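Local coordinates for protein zinc-finger (Saccharomonospora viridis, PDB 3RMQ) that is of unknown function but binds a zinc ion through one histidine and three cysteines, as a member of the zf-HC3 zinc-finger family, at residues 7-20 with 31-43. The protein carries 1 engineered substitution. Residues are numbered along the deposited sequence; the frame is centred on the assembly and turned at random.
Sequences YLWQQADGKRHVYD and PFTALCGETVTPQ. With ZN (zinc ion), chain B.
H17 and C36 meet at the zinc ion, which H17 holds through ND1 at 2.1 Å and C36 through SG at 2.4 Å; C59 and C62 complete the site of three cysteines and one histidine. The metal thus ties the hairpin of strands 7-12 and 15-20 to the type I turn 34-37. Beside the site, CB of A34 packs 3.6 Å from CB of H17. The backbone N of L35 donates to the O of V18 (2.9 Å, 157° at the hydrogen), the direct hydrogen bond between the segments, and CD1 of L35 packs on CG1 of V18 while CD2 reaches the Y7 ring.

The buried middle is dense. F32 places CG between its backbone N and carbonyl carbon (chi1 68°), which turns the ring toward the hairpin, where CE1 and CZ both lie 3.6 Å from CG of Q10. V40 CG2 sits over one face of this ring and also meets CB of A12, 3.6 Å away. Y19 turns its edge to the F32 face, the planes 60° apart. Near the other end of the hairpin a water bridges the backbone N of buried D20 to T33 O.

Toward solvent the fit loosens: exposed D13 touches V40 CG1 through CB, and a water joins D13 N to T41 O.

The short 32-33/39-40 pair packs against the 7-20 hairpin; helix 60-69 touches Y7 and C36, while R93 of helix 88-97 touches C36 and K15.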
loop_
_atom_site.group_PDB
_atom_site.type_symbol
_atom_site.label_atom_id
_atom_site.label_comp_id
_atom_site.label_asym_id
_atom_site.label_seq_id
_atom_site.Cartn_x
_atom_site.Cartn_y
_atom_site.Cartn_z
ATOM N N TYR A 7 8.674 6.704 -5.999
ATOM C CA TYR A 7 7.877 6.147 -4.898
ATOM C C TYR A 7 8.793 5.645 -3.792
ATOM O O TYR A 7 9.778 4.957 -4.059
ATOM C CB TYR A 7 7.066 4.936 -5.375
ATOM C CG TYR A 7 6.086 5.289 -6.475
ATOM C CD1 TYR A 7 4.940 6.029 -6.188
ATOM C CD2 TYR A 7 6.357 4.963 -7.804
ATOM C CE1 TYR A 7 4.043 6.365 -7.189
ATOM C CE2 TYR A 7 5.469 5.312 -8.815
ATOM C CZ TYR A 7 4.330 6.024 -8.490
ATOM O OH TYR A 7 3.426 6.396 -9.463
ATOM N N LEU A 8 8.404 5.896 -2.557
ATOM C CA LEU A 8 9.208 5.427 -1.403
ATOM C C LEU A 8 8.257 4.861 -0.357
ATOM O O LEU A 8 7.052 5.178 -0.363
ATOM C CB LEU A 8 10.012 6.572 -0.779
ATOM C CG LEU A 8 11.196 7.128 -1.623
ATOM C CD1 LEU A 8 11.771 8.302 -0.942
ATOM C CD2 LEU A 8 12.300 6.002 -1.823
ATOM N N TRP A 9 8.804 4.064 0.554
ATOM C CA TRP A 9 8.032 3.484 1.639
ATOM C C TRP A 9 8.069 4.387 2.862
ATOM O O TRP A 9 9.091 5.072 3.098
ATOM C CB TRP A 9 8.613 2.076 1.998
ATOM C CG TRP A 9 8.429 1.100 0.875
ATOM C CD1 TRP A 9 9.253 0.918 -0.227
ATOM C CD2 TRP A 9 7.331 0.177 0.716
ATOM N NE1 TRP A 9 8.705 -0.068 -1.049
ATOM C CE2 TRP A 9 7.557 -0.549 -0.480
ATOM C CE3 TRP A 9 6.181 -0.114 1.487
ATOM C CZ2 TRP A 9 6.650 -1.545 -0.954
ATOM C CZ3 TRP A 9 5.276 -1.136 1.016
ATOM C CH2 TRP A 9 5.532 -1.817 -0.183
ATOM N N GLN A 10 6.989 4.359 3.653
ATOM C CA GLN A 10 6.975 5.047 4.940
ATOM C C GLN A 10 5.983 4.368 5.879
ATOM O O GLN A 10 4.814 4.186 5.510
ATOM C CB GLN A 10 6.581 6.532 4.748
ATOM C CG GLN A 10 6.338 7.301 6.070
ATOM C CD GLN A 10 7.591 7.361 6.934
ATOM O OE1 GLN A 10 8.646 7.777 6.451
ATOM N NE2 GLN A 10 7.494 6.918 8.202
ATOM N N GLN A 11 6.446 3.992 7.064
ATOM C CA GLN A 11 5.547 3.336 8.044
ATOM C C GLN A 11 4.680 4.416 8.687
ATOM O O GLN A 11 5.180 5.510 9.072
ATOM C CB GLN A 11 6.339 2.632 9.135
ATOM C CG GLN A 11 5.405 1.893 10.155
ATOM C CD GLN A 11 6.185 1.066 11.116
ATOM O OE1 GLN A 11 6.619 -0.050 10.783
ATOM N NE2 GLN A 11 6.432 1.608 12.312
ATOM N N ALA A 12 3.379 4.140 8.811
ATOM C CA ALA A 12 2.484 5.065 9.506
ATOM C C ALA A 12 1.156 4.388 9.746
ATOM O O ALA A 12 0.690 3.599 8.924
ATOM C CB ALA A 12 2.272 6.350 8.656
ATOM N N ASP A 13 0.591 4.661 10.913
ATOM C CA ASP A 13 -0.718 4.143 11.262
ATOM C C ASP A 13 -0.793 2.644 11.122
ATOM O O ASP A 13 -1.805 2.097 10.651
ATOM C CB ASP A 13 -1.808 4.771 10.405
ATOM C CG ASP A 13 -3.188 4.633 11.070
ATOM O OD1 ASP A 13 -3.240 4.420 12.315
ATOM O OD2 ASP A 13 -4.209 4.723 10.362
ATOM N N GLY A 14 0.261 1.964 11.556
ATOM C CA GLY A 14 0.236 0.527 11.649
ATOM C C GLY A 14 0.580 -0.263 10.386
ATOM O O GLY A 14 0.512 -1.484 10.439
ATOM N N LYS A 15 0.923 0.386 9.274
ATOM C CA LYS A 15 1.380 -0.378 8.113
ATOM C C LYS A 15 2.525 0.324 7.448
ATOM O O LYS A 15 2.725 1.517 7.641
ATOM C CB LYS A 15 0.265 -0.493 7.054
ATOM C CG LYS A 15 -1.134 -0.968 7.578
ATOM C CD LYS A 15 -2.142 -0.917 6.408
ATOM C CE LYS A 15 -3.597 -1.122 6.846
ATOM N NZ LYS A 15 -4.300 0.188 7.031
ATOM N N ARG A 16 3.241 -0.390 6.590
ATOM C CA ARG A 16 4.271 0.257 5.809
ATOM C C ARG A 16 3.637 0.675 4.467
ATOM O O ARG A 16 3.312 -0.191 3.651
ATOM C CB ARG A 16 5.468 -0.684 5.588
ATOM C CG ARG A 16 6.700 0.134 5.243
ATOM C CD ARG A 16 7.911 -0.711 4.858
ATOM N NE ARG A 16 8.387 -1.478 6.006
ATOM C CZ ARG A 16 9.496 -2.235 6.018
ATOM N NH1 ARG A 16 10.243 -2.350 4.909
ATOM N NH2 ARG A 16 9.861 -2.874 7.143
ATOM N N HIS A 17 3.367 1.983 4.297
ATOM C CA HIS A 17 2.661 2.465 3.106
ATOM C C HIS A 17 3.677 2.911 2.083
ATOM O O HIS A 17 4.886 2.931 2.383
ATOM C CB HIS A 17 1.741 3.652 3.451
ATOM C CG HIS A 17 0.594 3.289 4.342
ATOM N ND1 HIS A 17 -0.575 2.710 3.876
ATOM C CD2 HIS A 17 0.444 3.421 5.684
ATOM C CE1 HIS A 17 -1.413 2.551 4.890
ATOM N NE2 HIS A 17 -0.806 2.958 6.001
ATOM N N VAL A 18 3.190 3.287 0.899
ATOM C CA VAL A 18 4.040 3.798 -0.180
ATOM C C VAL A 18 3.516 5.180 -0.421
ATOM O O VAL A 18 2.269 5.407 -0.347
ATOM C CB VAL A 18 3.937 2.957 -1.478
ATOM C CG1 VAL A 18 4.702 3.626 -2.618
ATOM C CG2 VAL A 18 4.498 1.558 -1.225
ATOM N N TYR A 19 4.408 6.126 -0.692
ATOM C CA TYR A 19 3.918 7.448 -1.092
ATOM C C TYR A 19 4.601 7.934 -2.382
ATOM O O TYR A 19 5.701 7.471 -2.749
ATOM C CB TYR A 19 4.068 8.475 0.057
ATOM C CG TYR A 19 5.470 8.868 0.376
ATOM C CD1 TYR A 19 6.296 8.044 1.148
ATOM C CD2 TYR A 19 5.998 10.069 -0.089
ATOM C CE1 TYR A 19 7.613 8.393 1.415
ATOM C CE2 TYR A 19 7.314 10.429 0.171
ATOM C CZ TYR A 19 8.112 9.591 0.932
ATOM O OH TYR A 19 9.412 9.955 1.198
ATOM N N ASP A 20 3.925 8.857 -3.058
ATOM C CA ASP A 20 4.421 9.484 -4.298
ATOM C C ASP A 20 5.287 10.688 -3.868
ATOM O O ASP A 20 4.768 11.676 -3.278
ATOM C CB ASP A 20 3.206 9.945 -5.097
ATOM C CG ASP A 20 3.556 10.424 -6.493
ATOM O OD1 ASP A 20 4.724 10.849 -6.691
ATOM O OD2 ASP A 20 2.666 10.384 -7.392
ATOM N N PRO A 31 0.630 14.944 8.181
ATOM C CA PRO A 31 -0.073 13.892 7.429
ATOM C C PRO A 31 0.447 13.773 6.013
ATOM O O PRO A 31 0.884 14.780 5.426
ATOM C CB PRO A 31 -1.511 14.403 7.370
ATOM C CG PRO A 31 -1.359 15.897 7.444
ATOM C CD PRO A 31 -0.239 16.109 8.433
ATOM N N PHE A 32 0.406 12.569 5.452
ATOM C CA PHE A 32 0.533 12.432 4.015
ATOM C C PHE A 32 -0.498 11.430 3.554
ATOM O O PHE A 32 -1.058 10.700 4.361
ATOM C CB PHE A 32 1.945 11.986 3.620
ATOM C CG PHE A 32 2.304 10.558 4.053
ATOM C CD1 PHE A 32 2.795 10.303 5.333
ATOM C CD2 PHE A 32 2.147 9.490 3.174
ATOM C CE1 PHE A 32 3.132 8.980 5.735
ATOM C CE2 PHE A 32 2.458 8.166 3.565
ATOM C CZ PHE A 32 2.960 7.907 4.861
ATOM N N THR A 33 -0.768 11.397 2.256
ATOM C CA THR A 33 -1.719 10.440 1.749
ATOM C C THR A 33 -0.923 9.417 0.951
ATOM O O THR A 33 -0.157 9.761 0.042
ATOM C CB THR A 33 -2.754 11.114 0.836
ATOM O OG1 THR A 33 -3.482 12.087 1.612
ATOM C CG2 THR A 33 -3.723 10.079 0.308
ATOM N N ALA A 34 -1.113 8.164 1.315
ATOM C CA ALA A 34 -0.415 7.054 0.664
ATOM C C ALA A 34 -1.051 6.683 -0.694
ATOM O O ALA A 34 -2.160 7.148 -1.053
ATOM C CB ALA A 34 -0.468 5.864 1.583
ATOM N N LEU A 35 -0.402 5.798 -1.450
ATOM C CA LEU A 35 -0.979 5.381 -2.751
ATOM C C LEU A 35 -2.353 4.733 -2.540
ATOM O O LEU A 35 -3.225 4.757 -3.415
ATOM C CB LEU A 35 -0.087 4.356 -3.474
ATOM C CG LEU A 35 1.265 4.809 -3.936
ATOM C CD1 LEU A 35 1.875 3.679 -4.811
ATOM C CD2 LEU A 35 1.146 6.157 -4.660
ATOM N N CYS A 36 -2.575 4.163 -1.368
ATOM C CA CYS A 36 -3.849 3.452 -1.138
ATOM C C CYS A 36 -4.960 4.422 -0.816
ATOM O O CYS A 36 -6.142 4.028 -0.676
ATOM C CB CYS A 36 -3.714 2.444 0.026
ATOM S SG CYS A 36 -3.310 3.233 1.595
ATOM N N GLY A 37 -4.605 5.694 -0.656
ATOM C CA GLY A 37 -5.629 6.696 -0.393
ATOM C C GLY A 37 -5.845 7.066 1.067
ATOM O O GLY A 37 -6.529 8.027 1.362
ATOM N N GLU A 38 -5.246 6.315 1.986
ATOM C CA GLU A 38 -5.341 6.637 3.417
ATOM C C GLU A 38 -4.434 7.823 3.764
ATOM O O GLU A 38 -3.270 7.850 3.369
ATOM C CB GLU A 38 -4.932 5.425 4.263
ATOM C CG GLU A 38 -5.930 4.270 4.244
ATOM C CD GLU A 38 -7.224 4.601 4.969
ATOM O OE1 GLU A 38 -7.225 4.583 6.215
ATOM O OE2 GLU A 38 -8.231 4.883 4.291
ATOM N N THR A 39 -4.975 8.794 4.506
ATOM C CA THR A 39 -4.185 9.930 4.988
ATOM C C THR A 39 -3.682 9.543 6.371
ATOM O O THR A 39 -4.476 9.201 7.271
ATOM C CB THR A 39 -5.031 11.214 5.075
ATOM O OG1 THR A 39 -5.462 11.562 3.757
ATOM C CG2 THR A 39 -4.189 12.358 5.632
ATOM N N VAL A 40 -2.364 9.516 6.541
ATOM C CA VAL A 40 -1.768 8.976 7.769
ATOM C C VAL A 40 -0.651 9.919 8.240
ATOM O O VAL A 40 -0.134 10.696 7.437
ATOM C CB VAL A 40 -1.165 7.564 7.523
ATOM C CG1 VAL A 40 -2.318 6.498 7.280
ATOM C CG2 VAL A 40 -0.208 7.623 6.350
ATOM N N THR A 41 -0.250 9.817 9.507
ATOM C CA THR A 41 0.765 10.725 10.069
ATOM C C THR A 41 1.800 9.896 10.810
ATOM O O THR A 41 1.441 9.196 11.749
ATOM C CB THR A 41 0.137 11.734 11.071
ATOM O OG1 THR A 41 -0.867 12.504 10.409
ATOM C CG2 THR A 41 1.184 12.662 11.644
ATOM N N PRO A 42 3.080 9.969 10.390
ATOM C CA PRO A 42 4.143 9.231 11.084
ATOM C C PRO A 42 4.304 9.736 12.510
ATOM O O PRO A 42 4.232 10.974 12.739
ATOM C CB PRO A 42 5.403 9.548 10.262
ATOM C CG PRO A 42 4.924 10.042 8.965
ATOM C CD PRO A 42 3.591 10.694 9.206
ATOM N N GLN A 43 4.456 8.804 13.460
ATOM C CA GLN A 43 4.590 9.133 14.896
ATOM C C GLN A 43 5.811 8.445 15.486
ATOM O O GLN A 43 6.026 7.254 15.265
ATOM C CB GLN A 43 3.368 8.667 15.700
ATOM C CG GLN A 43 2.099 9.483 15.528
ATOM C CD GLN A 43 0.995 9.001 16.458
ATOM O OE1 GLN A 43 1.239 8.235 17.395
ATOM N NE2 GLN A 43 -0.216 9.440 16.202
HETATM ZN ZN ZN B . -1.288 2.056 2.043
HETATM O O HOH W 1 1.522 6.643 12.658
HETATM O O HOH W 2 1.253 9.333 -2.357
#